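Local structure of EreC (Klebsiella pneumoniae, 6XCQ) at residues 53-57 / 85-90; 191-195 / 206-210; 68-72 / 350-354. The protein probably hydrolyses the lactone ester of erythromycin and related macrolides, opening the ring and so inactivating these antibiotics. The protein carries 1 engineered substitution. All blocks are in the same frame, centred on the assembly; numbering follows the deposited sequence.

Contact 1 (53-57 / 85-90)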
# COMPACT_ATOMS: atom_id res chain seq x y z
N LEU A 53 16.38 13.61 9.00
CA LEU A 53 16.19 12.36 8.26
C LEU A 53 17.32 12.06 7.30
O LEU A 53 17.38 10.94 6.77
CB LEU A 53 14.89 12.41 7.46
CG LEU A 53 13.58 12.74 8.16
CD1 LEU A 53 12.44 12.89 7.15
CD2 LEU A 53 13.24 11.69 9.19
N THR A 54 18.20 13.02 7.01
CA THR A 54 19.17 12.80 5.93
C THR A 54 20.09 11.61 6.18
O THR A 54 20.27 10.82 5.24
CB THR A 54 19.97 14.09 5.68
OG1 THR A 54 19.12 15.07 5.07
CG2 THR A 54 21.14 13.83 4.76
N PRO A 55 20.64 11.39 7.38
CA PRO A 55 21.46 10.18 7.60
C PRO A 55 20.72 8.88 7.33
O PRO A 55 21.28 7.97 6.70
CB PRO A 55 21.85 10.29 9.08
CG PRO A 55 21.85 11.71 9.34
CD PRO A 55 20.69 12.26 8.57
N LEU A 56 19.48 8.75 7.80
CA LEU A 56 18.79 7.48 7.60
C LEU A 56 18.38 7.29 6.15
O LEU A 56 18.24 6.15 5.70
CB LEU A 56 17.59 7.36 8.55
CG LEU A 56 16.25 8.06 8.33
CD1 LEU A 56 15.36 7.29 7.35
CD2 LEU A 56 15.53 8.21 9.67
N VAL A 57 18.21 8.38 5.40
CA VAL A 57 17.79 8.26 4.01
C VAL A 57 18.99 8.02 3.08
O VAL A 57 18.81 7.44 2.00
CB VAL A 57 16.96 9.49 3.63
CG1 VAL A 57 16.73 9.56 2.12
CG2 VAL A 57 15.62 9.44 4.35
N TYR A 85 10.62 16.27 -0.23
CA TYR A 85 11.96 16.13 0.34
C TYR A 85 12.72 14.97 -0.29
O TYR A 85 13.90 15.10 -0.64
CB TYR A 85 11.84 15.93 1.85
CG TYR A 85 13.11 15.44 2.50
CD1 TYR A 85 14.20 16.28 2.67
CD2 TYR A 85 13.20 14.14 2.96
CE1 TYR A 85 15.35 15.83 3.28
CE2 TYR A 85 14.35 13.68 3.57
CZ TYR A 85 15.42 14.53 3.73
OH TYR A 85 16.56 14.06 4.34
N LEU A 86 12.07 13.81 -0.44
CA LEU A 86 12.77 12.64 -0.97
C LEU A 86 13.08 12.82 -2.45
O LEU A 86 14.16 12.42 -2.91
CB LEU A 86 11.93 11.39 -0.74
CG LEU A 86 11.77 10.96 0.72
CD1 LEU A 86 10.69 9.88 0.87
CD2 LEU A 86 13.11 10.51 1.25
N VAL A 87 12.17 13.42 -3.19
CA VAL A 87 12.39 13.63 -4.62
C VAL A 87 13.45 14.71 -4.84
O VAL A 87 14.45 14.49 -5.53
CB VAL A 87 11.08 13.98 -5.33
CG1 VAL A 87 11.37 14.54 -6.73
CG2 VAL A 87 10.21 12.75 -5.43
N GLU A 88 13.26 15.87 -4.22
CA GLU A 88 14.11 17.01 -4.56
C GLU A 88 15.46 16.98 -3.87
O GLU A 88 16.40 17.61 -4.37
CB GLU A 88 13.39 18.31 -4.25
CG GLU A 88 12.15 18.48 -5.05
CD GLU A 88 11.43 19.75 -4.67
OE1 GLU A 88 12.09 20.60 -4.04
OE2 GLU A 88 10.23 19.88 -4.98
N ARG A 89 15.60 16.27 -2.76
CA ARG A 89 16.86 16.29 -2.05
C ARG A 89 17.59 14.96 -2.05
O ARG A 89 18.79 14.94 -1.79
CB ARG A 89 16.66 16.76 -0.60
CG ARG A 89 16.27 18.22 -0.53
CD ARG A 89 17.41 19.13 -1.01
NE ARG A 89 17.11 20.54 -0.75
CZ ARG A 89 17.33 21.15 0.41
NH1 ARG A 89 17.86 20.48 1.43
NH2 ARG A 89 17.02 22.43 0.56
N HIS A 90 16.90 13.85 -2.34
CA HIS A 90 17.53 12.55 -2.39
C HIS A 90 17.23 11.80 -3.68
O HIS A 90 17.55 10.61 -3.79
CB HIS A 90 17.14 11.72 -1.17
CG HIS A 90 17.68 12.26 0.12
ND1 HIS A 90 18.96 12.01 0.55
CD2 HIS A 90 17.11 13.05 1.07
CE1 HIS A 90 19.17 12.62 1.70
NE2 HIS A 90 18.06 13.25 2.04

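Contact 2 (191-195 / 206-210)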
# COMPACT_ATOMS: atom_id res chain seq x y z
N LEU A 191 -14.87 -18.96 -14.69
CA LEU A 191 -15.02 -19.48 -13.34
C LEU A 191 -15.04 -18.37 -12.30
O LEU A 191 -15.69 -18.51 -11.25
CB LEU A 191 -13.89 -20.46 -13.02
CG LEU A 191 -14.23 -21.94 -13.00
CD1 LEU A 191 -12.94 -22.74 -13.03
CD2 LEU A 191 -15.02 -22.25 -11.75
N LEU A 192 -14.37 -17.25 -12.57
CA LEU A 192 -14.21 -16.19 -11.58
C LEU A 192 -14.95 -14.91 -11.94
O LEU A 192 -14.65 -13.84 -11.39
CB LEU A 192 -12.72 -15.88 -11.38
CG LEU A 192 -11.85 -17.05 -10.96
CD1 LEU A 192 -10.41 -16.71 -11.28
CD2 LEU A 192 -12.02 -17.31 -9.48
N ALA A 193 -15.91 -14.99 -12.86
CA ALA A 193 -16.57 -13.77 -13.34
C ALA A 193 -17.42 -13.12 -12.26
O ALA A 193 -17.58 -11.89 -12.26
CB ALA A 193 -17.41 -14.07 -14.57
N SER A 194 -17.94 -13.91 -11.32
CA SER A 194 -18.78 -13.36 -10.25
C SER A 194 -17.99 -12.60 -9.20
O SER A 194 -18.60 -12.00 -8.31
CB SER A 194 -19.55 -14.49 -9.57
OG SER A 194 -18.72 -15.17 -8.66
N ILE A 195 -16.66 -12.61 -9.25
CA ILE A 195 -15.84 -11.84 -8.31
C ILE A 195 -15.70 -10.45 -8.92
O ILE A 195 -14.77 -10.18 -9.67
CB ILE A 195 -14.49 -12.51 -8.04
CG1 ILE A 195 -14.65 -14.02 -7.85
CG2 ILE A 195 -13.81 -11.87 -6.84
CD1 ILE A 195 -15.53 -14.39 -6.71
N LYS A 206 -18.64 -12.37 -2.56
CA LYS A 206 -18.95 -13.10 -3.78
C LYS A 206 -18.17 -14.40 -3.87
O LYS A 206 -18.68 -15.41 -4.38
CB LYS A 206 -18.67 -12.23 -5.01
CG LYS A 206 -19.54 -10.99 -5.15
CD LYS A 206 -20.84 -11.32 -5.87
CE LYS A 206 -21.30 -10.17 -6.76
NZ LYS A 206 -21.35 -10.58 -8.21
N TRP A 207 -16.93 -14.41 -3.38
CA TRP A 207 -16.12 -15.62 -3.34
C TRP A 207 -16.80 -16.71 -2.51
O TRP A 207 -16.88 -17.87 -2.93
CB TRP A 207 -14.73 -15.29 -2.79
CG TRP A 207 -13.83 -16.49 -2.52
CD1 TRP A 207 -13.58 -17.07 -1.33
CD2 TRP A 207 -13.05 -17.21 -3.50
NE1 TRP A 207 -12.70 -18.13 -1.48
CE2 TRP A 207 -12.37 -18.23 -2.80
CE3 TRP A 207 -12.88 -17.10 -4.88
CZ2 TRP A 207 -11.51 -19.14 -3.45
CZ3 TRP A 207 -12.04 -18.00 -5.53
CH2 TRP A 207 -11.36 -19.01 -4.81
N GLY A 208 -17.29 -16.34 -1.33
CA GLY A 208 -17.98 -17.28 -0.46
C GLY A 208 -19.27 -17.82 -1.03
O GLY A 208 -19.76 -18.85 -0.55
N GLU A 209 -19.83 -17.17 -2.06
CA GLU A 209 -21.02 -17.69 -2.71
C GLU A 209 -20.70 -18.79 -3.72
O GLU A 209 -21.62 -19.51 -4.14
CB GLU A 209 -21.78 -16.55 -3.37
CG GLU A 209 -22.60 -15.73 -2.38
CD GLU A 209 -22.97 -14.36 -2.90
OE1 GLU A 209 -23.35 -13.50 -2.07
OE2 GLU A 209 -22.89 -14.14 -4.13
N MET A 210 -19.44 -18.93 -4.13
CA MET A 210 -19.07 -20.03 -5.02
C MET A 210 -19.04 -21.35 -4.25
O MET A 210 -18.74 -21.39 -3.05
CB MET A 210 -17.70 -19.77 -5.66
CG MET A 210 -17.63 -18.55 -6.57
SD MET A 210 -15.98 -18.28 -7.27
CE MET A 210 -15.68 -19.88 -7.99

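Contact 3 (68-72 / 350-354)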
# COMPACT_ATOMS: atom_id res chain seq x y z
N GLY A 68 -1.15 6.59 10.10
CA GLY A 68 -1.69 5.84 11.22
C GLY A 68 -3.14 5.46 11.03
O GLY A 68 -3.64 4.58 11.75
N ALA A 69 -3.82 6.10 10.09
CA ALA A 69 -5.19 5.76 9.75
C ALA A 69 -5.43 6.17 8.31
O ALA A 69 -4.87 7.16 7.84
CB ALA A 69 -6.20 6.45 10.68
N HIS A 70 -6.23 5.38 7.60
CA HIS A 70 -6.57 5.76 6.24
C HIS A 70 -7.49 6.98 6.26
O HIS A 70 -8.15 7.27 7.26
CB HIS A 70 -7.27 4.60 5.52
CG HIS A 70 -6.37 3.43 5.21
ND1 HIS A 70 -5.12 3.58 4.66
CD2 HIS A 70 -6.56 2.10 5.35
CE1 HIS A 70 -4.57 2.39 4.47
NE2 HIS A 70 -5.44 1.47 4.87
N PHE A 71 -7.50 7.70 5.13
CA PHE A 71 -8.52 8.72 4.84
C PHE A 71 -8.38 9.98 5.68
O PHE A 71 -9.37 10.66 5.96
CB PHE A 71 -9.94 8.14 5.00
CG PHE A 71 -10.13 6.80 4.32
CD1 PHE A 71 -9.89 6.66 2.96
CD2 PHE A 71 -10.52 5.69 5.04
CE1 PHE A 71 -10.06 5.43 2.32
CE2 PHE A 71 -10.69 4.45 4.41
CZ PHE A 71 -10.46 4.33 3.05
N VAL A 72 -7.15 10.33 6.05
CA VAL A 72 -6.88 11.48 6.92
C VAL A 72 -6.24 12.59 6.09
O VAL A 72 -5.25 12.36 5.39
CB VAL A 72 -5.96 11.09 8.09
CG1 VAL A 72 -5.54 12.32 8.86
CG2 VAL A 72 -6.63 10.07 9.01
N VAL A 350 -10.47 10.13 15.02
CA VAL A 350 -9.80 9.62 13.83
C VAL A 350 -10.86 9.00 12.93
O VAL A 350 -11.87 8.47 13.44
CB VAL A 350 -8.69 8.62 14.23
CG1 VAL A 350 -9.29 7.31 14.81
CG2 VAL A 350 -7.76 8.34 13.10
N PRO A 351 -10.74 9.09 11.61
CA PRO A 351 -11.65 8.32 10.75
C PRO A 351 -11.39 6.84 10.93
O PRO A 351 -10.25 6.39 10.93
CB PRO A 351 -11.29 8.79 9.33
CG PRO A 351 -10.41 9.98 9.49
CD PRO A 351 -9.76 9.86 10.82
N GLU A 352 -12.46 6.09 11.11
CA GLU A 352 -12.36 4.66 11.28
C GLU A 352 -13.25 3.98 10.25
O GLU A 352 -14.23 4.57 9.78
CB GLU A 352 -12.77 4.26 12.71
CG GLU A 352 -12.72 2.75 13.02
CD GLU A 352 -11.33 2.15 12.87
OE1 GLU A 352 -10.91 1.94 11.71
OE2 GLU A 352 -10.67 1.89 13.91
N MET A 353 -12.90 2.76 9.89
CA MET A 353 -13.75 1.96 9.02
C MET A 353 -14.77 1.20 9.85
O MET A 353 -14.41 0.52 10.82
CB MET A 353 -12.89 1.01 8.18
CG MET A 353 -12.08 1.76 7.13
SD MET A 353 -10.85 0.74 6.30
CE MET A 353 -9.61 0.66 7.58
N GLN A 354 -16.03 1.34 9.49
CA GLN A 354 -17.12 0.69 10.20
C GLN A 354 -17.60 -0.51 9.40
O GLN A 354 -18.13 -0.35 8.29
CB GLN A 354 -18.26 1.67 10.45
CG GLN A 354 -19.39 1.06 11.26
CD GLN A 354 -20.50 2.04 11.52
OE1 GLN A 354 -20.73 2.45 12.65
NE2 GLN A 354 -21.19 2.45 10.45
O HOH W 1 -9.33 5.18 8.65

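Contact 1 (53-57 / 85-90)
With its CG opposite the backbone N (chi1 166°), Tyr85 sends its ring out until the phenol meets Thr54, whose OG1, anti to its own carbonyl carbon, faces it. Thr54 OG1 and Tyr85 OH are hydrogen-bonded at 2.8 Å; the side chains cross at about a right angle, and OG1 lies in the plane of the tyrosine ring, at its edge. The phenol oxygen is gripped a second time from within its own helix, where His90 NE2 donates to Tyr85 OH over 2.9 Å along a bent path (139°). This is the C-terminal end of helix 73-90, the helix of the beta-alpha-beta crossover between parallel strands 62-65 and 94-97, which has strand 301-304 between its two strands; short helix 54-57 lies against its flank. Val57 CG1 sits squarely over one face of the His90 imidazole, a CH-pi contact 3.6 Å from the ring centroid and 13° off its normal. Val57 CG1 also touches Leu86 CD2 at 3.8 Å, and Leu86 goes on to Val63 and Leu65 of the sheet. Leu53 CB approaches Tyr85 CE2 obliquely at 4.1 Å, its side chain reaching Leu394 and Ala423 on neighbouring strands.

Contact 2 (191-195 / 206-210)
Ile195 lays its terminal methyl against the backbone where Lys206 joins Trp207, with CD1 3.6 Å from Trp207 N. Ile195 CD1 is also near the edge of the indole system and 4.0 Å from Met210 SD, so one carbon touches the backbone of Lys206 and Trp207 as well as the Met210 sulfur. Beside it, Leu192 and Trp207 run alongside each other, pointing the same way, and Leu192 CD2 touches Trp207 CZ3 at 4.0 Å, at the ring edge and near its plane. Met210 is extended as far as its sulfur and then bends (chi3 53°), which brings CE to 3.5 Å from Leu191 O; nearer its root, its CG passes Ser194 OG. The polar part of the contact is carried by Lys206, whose bent chain curls around Ser194 O, with Lys206 CB 3.3 Å from Ser194 O. Lys206 NZ donates to Ser194 O over 3.1 Å, at 133° to the C=O and tilted from the carbonyl plane. It also makes a salt bridge to Asp196, so the ammonium holds the turn at Ser194 and, two residues on, at Asp196. Leu192 to Ile195 form a type I beta turn, closed by Ile195 N to Leu192 O at 3.2 Å, which turns the chain after helix 182-191 and sets its side chains against helix 200-208. Around this junction of helices 182-191 and 200-208, Leu191, Leu192 and Met210 lean on helix 212-231, while Leu192, Ile195 and Trp207 pack against helix 244-267 through Leu259, Leu262 and Arg266.

Contact 3 (68-72 / 350-354)
Phe71 comes nearest to Pro351, their CA atoms 6.7 Å apart, at a kink where Phe71 takes left-handed backbone angles (phi 72°, psi 31°) before Val72, at the N-cap position of helix 73-90. The pyrrolidine of Pro351 is set against the backbone of this bend: Val72 CG2 packs on Pro351 CD at 3.6 Å, the two side chains crossing at about a right angle, and Phe71 O sits 3.7 Å from Pro351 CG. Ala69 CB and Val350 CG2 are pressed to 3.4 Å, tighter than ordinary van der Waals contact. The polar join between the backbones is made by a water that donates both to His70 O, at 2.8 Å, and to Pro351 O, at 2.7 Å, bridging the two carbonyls. Loop 68-72 joins strand 62-65 of the central mixed sheet to helix 73-90, at the C-terminal end of a parallel strand in a beta-alpha unit, the usual place for the active site of an alpha/beta enzyme, and His70 is therefore probably near the pocket; strand 349-354, paired antiparallel with strand 365-370, borders the loop. Met353 meets two rings: CG lies at the edge of the Phe71 ring, 4.1 Å from CE2, and the bend at the last torsion carries CE to the edge of the His70 imidazole, 4.0 Å from CD2. His70 CB covers one face of the Phe71 ring, toward its rim. A hydrogen bond between His70 ND1 and Glu67, and an edge-to-face contact with His306, hold the imidazole. On the strand, Glu352 folds back so that OE1 accepts from Met353 N through its anti lone pair, with an N-H...O angle of 148°, and its carboxylate also bonds to Gln409 and Ser410.

Helix 73-90 ties two of the contacts together: segment 68-72 of contact 3 leads into its start, and contact 1 is built on its last turns, with centres 28 Å apart and nearest atoms about 15 Å. Contact 2 lies on the far side of the chain's centre from contact 1, their centres 45 Å apart, and is nested within the long loop that contact 3 closes; the centres of contacts 2 and 3 are 29 Å apart. Contact 3 sits beyond the C-terminal ends of parallel strands 62-65 and 301-304, where the active site is inferred to lie, as in other alpha/beta enzymes; contacts 1 and 2 are structural packing well away from that end of the sheet.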